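Long-range contacts in alpha,alpha-trehalose-phosphate synthase (UDP-forming) (Burkholderia multivorans, PDB 5UOF), which belongs to glycosyltransferase family 20, enzymes built from two Rossmann-like domains in the GT-B arrangement: residues V364-P369 with V392-E397; S396-A401 with L410-D415; T406-V411 with E439-R444. One frame throughout, in Å; residues are numbered along the deposited sequence.

Contact 1: V364-P369 with V392-E397; sequences VGYVTP and VLVLSE
Val392 O takes the backbone N-H of Gly365 at 2.9 Å, opening the ladder between the parallel strands 364-367 and 392-396, whose axes lie 13° apart. With its connecting helix 376-384, the pair forms a beta-alpha-beta crossover of a Rossmann-like domain. Leu393 points to the sheet face opposite that of Val392 and Val394; with CG anti to the backbone N (chi1 173°), it brings its CD1 back toward the partner strand, to 3.7 Å from Val367 CG2 and close to Gly365 O. Val394 is gripped through both ends of its backbone: its N gives a bond to Gly365 O at 2.8 Å, and its O receives Val367 N at 2.9 Å. Its methyls divide the work, CG2 crossing to Val364 CG1 at 4.0 Å while CG1 reaches CG2 of Thr368. Leu395 returns to the face of Leu393, where helix 376-384 packs; its CD1 comes 3.4 Å from Val367 O. At Ser396 the backbone N donates to Val367 O at 3.1 Å, and OG donates to Pro369 O at 2.7 Å, nearly along the C=O axis. Chemically, the ladder pairs N-H and C=O groups that the two strands turn toward each other amid aliphatic side chains, and a serine hydroxyl carries the pairing past the end of strand 364-367.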
loop_
_atom_site.group_PDB
_atom_site.type_symbol
_atom_site.label_atom_id
_atom_site.label_comp_id
_atom_site.label_asym_id
_atom_site.label_seq_id
_atom_site.Cartn_x
_atom_site.Cartn_y
_atom_site.Cartn_z
ATOM N N VAL A 364 -24.178 8.810 -17.825
ATOM C CA VAL A 364 -22.852 8.433 -17.333
ATOM C C VAL A 364 -23.043 7.758 -15.983
ATOM O O VAL A 364 -23.796 8.246 -15.138
ATOM C CB VAL A 364 -21.903 9.639 -17.194
ATOM C CG1 VAL A 364 -20.498 9.173 -16.752
ATOM C CG2 VAL A 364 -21.812 10.410 -18.512
ATOM N N GLY A 365 -22.365 6.617 -15.797
ATOM C CA GLY A 365 -22.213 6.013 -14.493
ATOM C C GLY A 365 -20.797 6.289 -14.024
ATOM O O GLY A 365 -19.829 5.957 -14.707
ATOM N N TYR A 366 -20.686 6.892 -12.850
ATOM C CA TYR A 366 -19.426 7.460 -12.371
ATOM C C TYR A 366 -19.008 6.643 -11.152
ATOM O O TYR A 366 -19.459 6.893 -10.031
ATOM C CB TYR A 366 -19.650 8.922 -12.054
ATOM C CG TYR A 366 -18.453 9.772 -11.699
ATOM C CD1 TYR A 366 -17.162 9.391 -12.010
ATOM C CD2 TYR A 366 -18.652 10.998 -11.078
ATOM C CE1 TYR A 366 -16.075 10.229 -11.679
ATOM C CE2 TYR A 366 -17.601 11.827 -10.758
ATOM C CZ TYR A 366 -16.319 11.441 -11.047
ATOM O OH TYR A 366 -15.293 12.282 -10.690
ATOM N N VAL A 367 -18.164 5.635 -11.391
ATOM C CA VAL A 367 -17.862 4.612 -10.389
ATOM C C VAL A 367 -16.352 4.485 -10.234
ATOM O O VAL A 367 -15.723 3.598 -10.821
ATOM C CB VAL A 367 -18.496 3.267 -10.796
ATOM C CG1 VAL A 367 -18.352 2.240 -9.682
ATOM C CG2 VAL A 367 -19.960 3.459 -11.172
ATOM N N THR A 368 -15.745 5.356 -9.442
ATOM C CA THR A 368 -14.283 5.451 -9.410
ATOM C C THR A 368 -13.740 5.374 -7.984
ATOM O O THR A 368 -13.010 6.265 -7.534
ATOM C CB THR A 368 -13.829 6.725 -10.121
ATOM O OG1 THR A 368 -14.371 7.873 -9.458
ATOM C CG2 THR A 368 -14.298 6.726 -11.598
ATOM N N PRO A 369 -14.025 4.281 -7.264
ATOM C CA PRO A 369 -13.447 4.119 -5.924
ATOM C C PRO A 369 -11.936 4.018 -5.988
ATOM O O PRO A 369 -11.371 3.564 -6.984
ATOM C CB PRO A 369 -14.050 2.795 -5.429
ATOM C CG PRO A 369 -14.324 2.016 -6.710
ATOM C CD PRO A 369 -14.799 3.096 -7.677
ATOM N N VAL A 392 -22.492 5.605 -20.519
ATOM C CA VAL A 392 -21.064 5.303 -20.509
ATOM C C VAL A 392 -20.618 5.115 -19.070
ATOM O O VAL A 392 -20.942 5.938 -18.205
ATOM C CB VAL A 392 -20.244 6.431 -21.155
ATOM C CG1 VAL A 392 -18.741 6.130 -21.038
ATOM C CG2 VAL A 392 -20.663 6.630 -22.603
ATOM N N LEU A 393 -19.875 4.042 -18.816
ATOM C CA LEU A 393 -19.342 3.781 -17.484
ATOM C C LEU A 393 -17.931 4.340 -17.390
ATOM O O LEU A 393 -17.061 3.966 -18.183
ATOM C CB LEU A 393 -19.329 2.285 -17.187
ATOM C CG LEU A 393 -18.652 1.842 -15.881
ATOM C CD1 LEU A 393 -19.435 2.346 -14.684
ATOM C CD2 LEU A 393 -18.548 0.331 -15.857
ATOM N N VAL A 394 -17.711 5.215 -16.411
ATOM C CA VAL A 394 -16.378 5.695 -16.051
ATOM C C VAL A 394 -15.980 4.938 -14.796
ATOM O O VAL A 394 -16.669 5.033 -13.773
ATOM C CB VAL A 394 -16.369 7.210 -15.806
ATOM C CG1 VAL A 394 -14.995 7.655 -15.339
ATOM C CG2 VAL A 394 -16.742 7.957 -17.095
ATOM N N LEU A 395 -14.889 4.176 -14.872
ATOM C CA LEU A 395 -14.608 3.137 -13.877
ATOM C C LEU A 395 -13.168 3.229 -13.403
ATOM O O LEU A 395 -12.253 3.330 -14.222
ATOM C CB LEU A 395 -14.863 1.742 -14.466
ATOM C CG LEU A 395 -14.621 0.537 -13.546
ATOM C CD1 LEU A 395 -15.521 0.601 -12.341
ATOM C CD2 LEU A 395 -14.865 -0.774 -14.296
ATOM N N SER A 396 -12.970 3.146 -12.084
ATOM C CA SER A 396 -11.625 3.126 -11.516
ATOM C C SER A 396 -10.889 1.841 -11.873
ATOM O O SER A 396 -11.435 0.740 -11.749
ATOM C CB SER A 396 -11.703 3.232 -9.993
ATOM O OG SER A 396 -10.446 2.919 -9.400
ATOM N N GLU A 397 -9.622 1.981 -12.268
ATOM C CA GLU A 397 -8.785 0.820 -12.538
ATOM C C GLU A 397 -8.479 0.007 -11.288
ATOM O O GLU A 397 -7.917 -1.082 -11.414
ATOM C CB GLU A 397 -7.468 1.247 -13.180
ATOM C CG GLU A 397 -6.624 2.138 -12.311
ATOM C CD GLU A 397 -5.279 2.401 -12.955
ATOM O OE1 GLU A 397 -4.356 1.578 -12.778
ATOM O OE2 GLU A 397 -5.166 3.415 -13.668
#

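Contact 2: S396-A401 with L410-D415; sequences SEFAGA and LVNPYD
At the C-terminal edge of the parallel sheet of a Rossmann-like domain, the last parallel bridge, Ser396 with Val411, gives way to two type I beta turns, Ser396-Ala399 and Asn412-Asp415. Glu397 N closes the pairing by donating to Val411 O at 2.9 Å (N-H...O 161°). Each turn is braced by a side chain: Ser396 OG, which donates to Pro369 O, accepts from Phe398 N, an ST turn, and Asn412 OD1 accepts Tyr414 N at 3.0 Å, an Asx turn. The same OD1 lies in the plane of the Phe398 ring, 3.6 Å from its CE2, with ring and amide planes 84° apart. Further along that edge, Phe398 CD2 touches Pro413 CD at 3.8 Å. One ring face is covered by its own neighbour, Glu397 CG sitting 3.9 Å above the centre. Asp415 N-caps helix 416-428 and bonds the amino group of a bound serine through OD2. The second subunit engages both sides: its Arg174 makes a salt bridge with Glu397 OE1 and a hydrogen bond, through its backbone O, with Asn412 ND2. Between these side chains a water donates to Glu397 OE2 at 2.6 Å and receives only a weak bond from Asn412 ND2.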
loop_
_atom_site.group_PDB
_atom_site.type_symbol
_atom_site.label_atom_id
_atom_site.label_comp_id
_atom_site.label_asym_id
_atom_site.label_seq_id
_atom_site.Cartn_x
_atom_site.Cartn_y
_atom_site.Cartn_z
ATOM N N SER A 396 -12.970 3.146 -12.084
ATOM C CA SER A 396 -11.625 3.126 -11.516
ATOM C C SER A 396 -10.889 1.841 -11.873
ATOM O O SER A 396 -11.435 0.740 -11.749
ATOM C CB SER A 396 -11.703 3.232 -9.993
ATOM O OG SER A 396 -10.446 2.919 -9.400
ATOM N N GLU A 397 -9.622 1.981 -12.268
ATOM C CA GLU A 397 -8.785 0.820 -12.538
ATOM C C GLU A 397 -8.479 0.007 -11.288
ATOM O O GLU A 397 -7.917 -1.082 -11.414
ATOM C CB GLU A 397 -7.468 1.247 -13.180
ATOM C CG GLU A 397 -6.624 2.138 -12.311
ATOM C CD GLU A 397 -5.279 2.401 -12.955
ATOM O OE1 GLU A 397 -4.356 1.578 -12.778
ATOM O OE2 GLU A 397 -5.166 3.415 -13.668
ATOM N N PHE A 398 -8.782 0.527 -10.102
ATOM C CA PHE A 398 -8.557 -0.205 -8.858
ATOM C C PHE A 398 -9.809 -0.895 -8.347
ATOM O O PHE A 398 -9.805 -1.406 -7.212
ATOM C CB PHE A 398 -8.027 0.728 -7.782
ATOM C CG PHE A 398 -6.750 1.436 -8.167
ATOM C CD1 PHE A 398 -5.565 0.735 -8.290
ATOM C CD2 PHE A 398 -6.750 2.803 -8.396
ATOM C CE1 PHE A 398 -4.385 1.391 -8.630
ATOM C CE2 PHE A 398 -5.581 3.463 -8.744
ATOM C CZ PHE A 398 -4.405 2.760 -8.858
ATOM N N ALA A 399 -10.880 -0.899 -9.131
ATOM C CA ALA A 399 -12.048 -1.723 -8.833
ATOM C C ALA A 399 -11.875 -3.080 -9.500
ATOM O O ALA A 399 -11.416 -3.171 -10.644
ATOM C CB ALA A 399 -13.332 -1.053 -9.324
ATOM N N GLY A 400 -12.215 -4.142 -8.768
ATOM C CA GLY A 400 -12.079 -5.476 -9.328
ATOM C C GLY A 400 -12.810 -5.646 -10.645
ATOM O O GLY A 400 -12.372 -6.413 -11.511
ATOM N N ALA A 401 -13.930 -4.942 -10.814
ATOM C CA ALA A 401 -14.735 -5.083 -12.027
ATOM C C ALA A 401 -14.011 -4.565 -13.268
ATOM O O ALA A 401 -14.405 -4.917 -14.388
ATOM C CB ALA A 401 -16.069 -4.348 -11.865
ATOM N N LEU A 410 -11.721 3.582 -18.377
ATOM C CA LEU A 410 -10.981 3.284 -17.154
ATOM C C LEU A 410 -10.120 4.473 -16.761
ATOM O O LEU A 410 -9.423 5.046 -17.606
ATOM C CB LEU A 410 -10.097 2.056 -17.349
ATOM C CG LEU A 410 -10.901 0.800 -17.672
ATOM C CD1 LEU A 410 -9.999 -0.278 -18.259
ATOM C CD2 LEU A 410 -11.618 0.299 -16.409
ATOM N N VAL A 411 -10.138 4.825 -15.473
ATOM C CA VAL A 411 -9.381 5.980 -15.005
ATOM C C VAL A 411 -8.658 5.656 -13.703
ATOM O O VAL A 411 -9.019 4.738 -12.957
ATOM C CB VAL A 411 -10.270 7.223 -14.803
ATOM C CG1 VAL A 411 -10.905 7.630 -16.123
ATOM C CG2 VAL A 411 -11.341 6.945 -13.756
ATOM N N ASN A 412 -7.632 6.441 -13.440
ATOM C CA ASN A 412 -6.945 6.408 -12.164
ATOM C C ASN A 412 -7.527 7.523 -11.308
ATOM O O ASN A 412 -7.326 8.703 -11.629
ATOM C CB ASN A 412 -5.440 6.604 -12.372
ATOM C CG ASN A 412 -4.638 6.449 -11.084
ATOM O OD1 ASN A 412 -5.116 6.782 -10.008
ATOM N ND2 ASN A 412 -3.400 5.965 -11.201
ATOM N N PRO A 413 -8.252 7.216 -10.229
ATOM C CA PRO A 413 -8.931 8.281 -9.469
ATOM C C PRO A 413 -7.984 9.215 -8.733
ATOM O O PRO A 413 -8.432 10.278 -8.276
ATOM C CB PRO A 413 -9.826 7.504 -8.493
ATOM C CG PRO A 413 -9.146 6.179 -8.329
ATOM C CD PRO A 413 -8.484 5.880 -9.657
ATOM N N TYR A 414 -6.696 8.880 -8.630
ATOM C CA TYR A 414 -5.701 9.805 -8.108
ATOM C C TYR A 414 -5.280 10.848 -9.131
ATOM O O TYR A 414 -4.467 11.717 -8.813
ATOM C CB TYR A 414 -4.477 9.040 -7.626
ATOM C CG TYR A 414 -4.825 8.141 -6.465
ATOM C CD1 TYR A 414 -4.837 8.635 -5.166
ATOM C CD2 TYR A 414 -5.181 6.815 -6.671
ATOM C CE1 TYR A 414 -5.160 7.828 -4.096
ATOM C CE2 TYR A 414 -5.511 5.986 -5.592
ATOM C CZ TYR A 414 -5.502 6.505 -4.317
ATOM O OH TYR A 414 -5.815 5.714 -3.240
ATOM N N ASP A 415 -5.818 10.782 -10.337
ATOM C CA ASP A 415 -5.525 11.735 -11.398
ATOM C C ASP A 415 -6.835 12.466 -11.685
ATOM O O ASP A 415 -7.611 12.044 -12.543
ATOM C CB ASP A 415 -4.978 10.995 -12.603
ATOM C CG ASP A 415 -4.513 11.916 -13.708
ATOM O OD1 ASP A 415 -4.816 13.132 -13.672
ATOM O OD2 ASP A 415 -3.830 11.411 -14.625
HETATM O O HOH W 1 -2.855 4.429 -14.158
#

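Contact 3: T406-V411 with E439-R444; sequences TGALLV and EENLAR
Thr406 OG1 donates to Glu440 OE2 over a short 2.5 Å, using the anti lone pair of that oxygen, the one turned away from OE1. The side chains cross at about a right angle, Glu440 reaching out from the helix with its chain extended and CG anti to the backbone N (chi1 177°). Next along the loop, Gly407 N donates to Asn441 OD1 at 2.7 Å. That bond is bent, with N-H...O at 146°, and its donor is tilted 32° from the carbonyl plane, so the N-H comes in from outside the amide plane rather than within it. Gly407 carries no side chain, and its CA comes within 5.4 Å of the CA of Asn441. The other end of the amide, Asn441 ND2, lies against Ala408 N at 3.3 Å without bonding, since both are donors.

One shell out, a water donates to Thr406 OG1 at 2.7 Å and accepts from Arg444 NH1 at 2.9 Å, lying in the plane of the guanidinium at its edge. The threonine hydroxyl thus both gives and receives a hydrogen bond. From the preceding turn of the helix, Arg437 NH1 bonds Gly407 O, adding a hold on the peptide chain. Ala408 packs on Leu393 and Leu395, seating the loop beside the sheet. Polar side chains of helix 431-447 therefore fix the loop before the edge strand 409-411, helix-on-loop packing in a Rossmann-like domain of the GT-B fold.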
loop_
_atom_site.group_PDB
_atom_site.type_symbol
_atom_site.label_atom_id
_atom_site.label_comp_id
_atom_site.label_asym_id
_atom_site.label_seq_id
_atom_site.Cartn_x
_atom_site.Cartn_y
_atom_site.Cartn_z
ATOM N N THR A 406 -14.175 -4.096 -19.847
ATOM C CA THR A 406 -13.169 -3.488 -20.706
ATOM C C THR A 406 -13.735 -2.381 -21.583
ATOM O O THR A 406 -12.952 -1.619 -22.167
ATOM C CB THR A 406 -12.516 -4.564 -21.577
ATOM O OG1 THR A 406 -13.527 -5.269 -22.306
ATOM C CG2 THR A 406 -11.737 -5.554 -20.698
ATOM N N GLY A 407 -15.061 -2.267 -21.681
ATOM C CA GLY A 407 -15.676 -1.169 -22.410
ATOM C C GLY A 407 -15.864 0.093 -21.597
ATOM O O GLY A 407 -16.283 1.117 -22.139
ATOM N N ALA A 408 -15.593 0.046 -20.294
ATOM C CA ALA A 408 -15.611 1.267 -19.502
ATOM C C ALA A 408 -14.482 2.190 -19.929
ATOM O O ALA A 408 -13.472 1.752 -20.481
ATOM C CB ALA A 408 -15.463 0.955 -18.009
ATOM N N LEU A 409 -14.685 3.484 -19.696
ATOM C CA LEU A 409 -13.578 4.438 -19.686
ATOM C C LEU A 409 -12.883 4.239 -18.353
ATOM O O LEU A 409 -13.397 4.650 -17.311
ATOM C CB LEU A 409 -14.078 5.869 -19.860
ATOM C CG LEU A 409 -14.625 6.272 -21.236
ATOM C CD1 LEU A 409 -15.044 7.747 -21.232
ATOM C CD2 LEU A 409 -13.576 6.036 -22.347
ATOM N N LEU A 410 -11.721 3.582 -18.377
ATOM C CA LEU A 410 -10.981 3.284 -17.154
ATOM C C LEU A 410 -10.120 4.473 -16.761
ATOM O O LEU A 410 -9.423 5.046 -17.606
ATOM C CB LEU A 410 -10.097 2.056 -17.349
ATOM C CG LEU A 410 -10.901 0.800 -17.672
ATOM C CD1 LEU A 410 -9.999 -0.278 -18.259
ATOM C CD2 LEU A 410 -11.618 0.299 -16.409
ATOM N N VAL A 411 -10.138 4.825 -15.473
ATOM C CA VAL A 411 -9.381 5.980 -15.005
ATOM C C VAL A 411 -8.658 5.656 -13.703
ATOM O O VAL A 411 -9.019 4.738 -12.957
ATOM C CB VAL A 411 -10.270 7.223 -14.803
ATOM C CG1 VAL A 411 -10.905 7.630 -16.123
ATOM C CG2 VAL A 411 -11.341 6.945 -13.756
ATOM N N GLU A 439 -22.041 -2.993 -25.493
ATOM C CA GLU A 439 -22.222 -4.395 -25.842
ATOM C C GLU A 439 -21.003 -5.212 -25.452
ATOM O O GLU A 439 -21.136 -6.387 -25.102
ATOM C CB GLU A 439 -22.521 -4.550 -27.336
ATOM C CG GLU A 439 -23.832 -3.897 -27.761
ATOM C CD GLU A 439 -25.059 -4.599 -27.178
ATOM O OE1 GLU A 439 -24.978 -5.823 -26.929
ATOM O OE2 GLU A 439 -26.099 -3.925 -26.976
ATOM N N GLU A 440 -19.815 -4.610 -25.516
ATOM C CA GLU A 440 -18.616 -5.270 -25.011
ATOM C C GLU A 440 -18.761 -5.618 -23.532
ATOM O O GLU A 440 -18.513 -6.759 -23.119
ATOM C CB GLU A 440 -17.413 -4.360 -25.258
ATOM C CG GLU A 440 -16.091 -4.855 -24.721
ATOM C CD GLU A 440 -14.960 -3.907 -25.080
ATOM O OE1 GLU A 440 -15.164 -3.033 -25.947
ATOM O OE2 GLU A 440 -13.873 -4.017 -24.500
ATOM N N ASN A 441 -19.197 -4.650 -22.721
ATOM C CA ASN A 441 -19.381 -4.896 -21.292
ATOM C C ASN A 441 -20.526 -5.865 -21.031
ATOM O O ASN A 441 -20.414 -6.759 -20.185
ATOM C CB ASN A 441 -19.634 -3.578 -20.561
ATOM C CG ASN A 441 -18.360 -2.770 -20.364
ATOM O OD1 ASN A 441 -17.266 -3.304 -20.468
ATOM N ND2 ASN A 441 -18.503 -1.480 -20.078
ATOM N N LEU A 442 -21.642 -5.697 -21.739
ATOM C CA LEU A 442 -22.808 -6.543 -21.495
ATOM C C LEU A 442 -22.512 -8.005 -21.821
ATOM O O LEU A 442 -22.993 -8.914 -21.129
ATOM C CB LEU A 442 -23.986 -6.028 -22.317
ATOM C CG LEU A 442 -25.286 -6.817 -22.246
ATOM C CD1 LEU A 442 -25.756 -6.949 -20.797
ATOM C CD2 LEU A 442 -26.345 -6.125 -23.087
ATOM N N ALA A 443 -21.720 -8.252 -22.868
ATOM C CA ALA A 443 -21.348 -9.623 -23.196
ATOM C C ALA A 443 -20.538 -10.247 -22.067
ATOM O O ALA A 443 -20.737 -11.419 -21.729
ATOM C CB ALA A 443 -20.572 -9.660 -24.511
ATOM N N ARG A 444 -19.637 -9.472 -21.458
ATOM C CA ARG A 444 -18.884 -9.979 -20.312
ATOM C C ARG A 444 -19.802 -10.255 -19.125
ATOM O O ARG A 444 -19.647 -11.271 -18.432
ATOM C CB ARG A 444 -17.783 -8.984 -19.925
ATOM C CG ARG A 444 -16.689 -8.778 -20.986
ATOM C CD ARG A 444 -15.919 -10.068 -21.301
ATOM N NE ARG A 444 -15.254 -10.641 -20.130
ATOM C CZ ARG A 444 -14.001 -10.381 -19.761
ATOM N NH1 ARG A 444 -13.252 -9.537 -20.464
ATOM N NH2 ARG A 444 -13.496 -10.968 -18.677
HETATM O O HOH W 2 -13.702 -7.935 -22.803
#

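How the contacts relate
All three contacts lie in the six-stranded parallel sheet, or on its border, of one Rossmann-like domain. Contact 1 joins strands 364-367 and 392-396; contact 2 takes over where contact 1 ends, sharing Ser396 and Glu397, with centres 8 Å apart. Contact 3 holds the loop that leads into strand 409-411, about 13 Å between centres from contact 2 and 10 Å from contact 1. Along the chain, contact 1 closes before contact 3 opens. Strand 409-411 links them: its Leu409 N and Val411 N probably bond Leu393 O and Leu395 O. The approach to the outermost strand is thus fixed by helix 431-447, while its end leads into the turn whose Asp415 binds serine and which faces the second subunit.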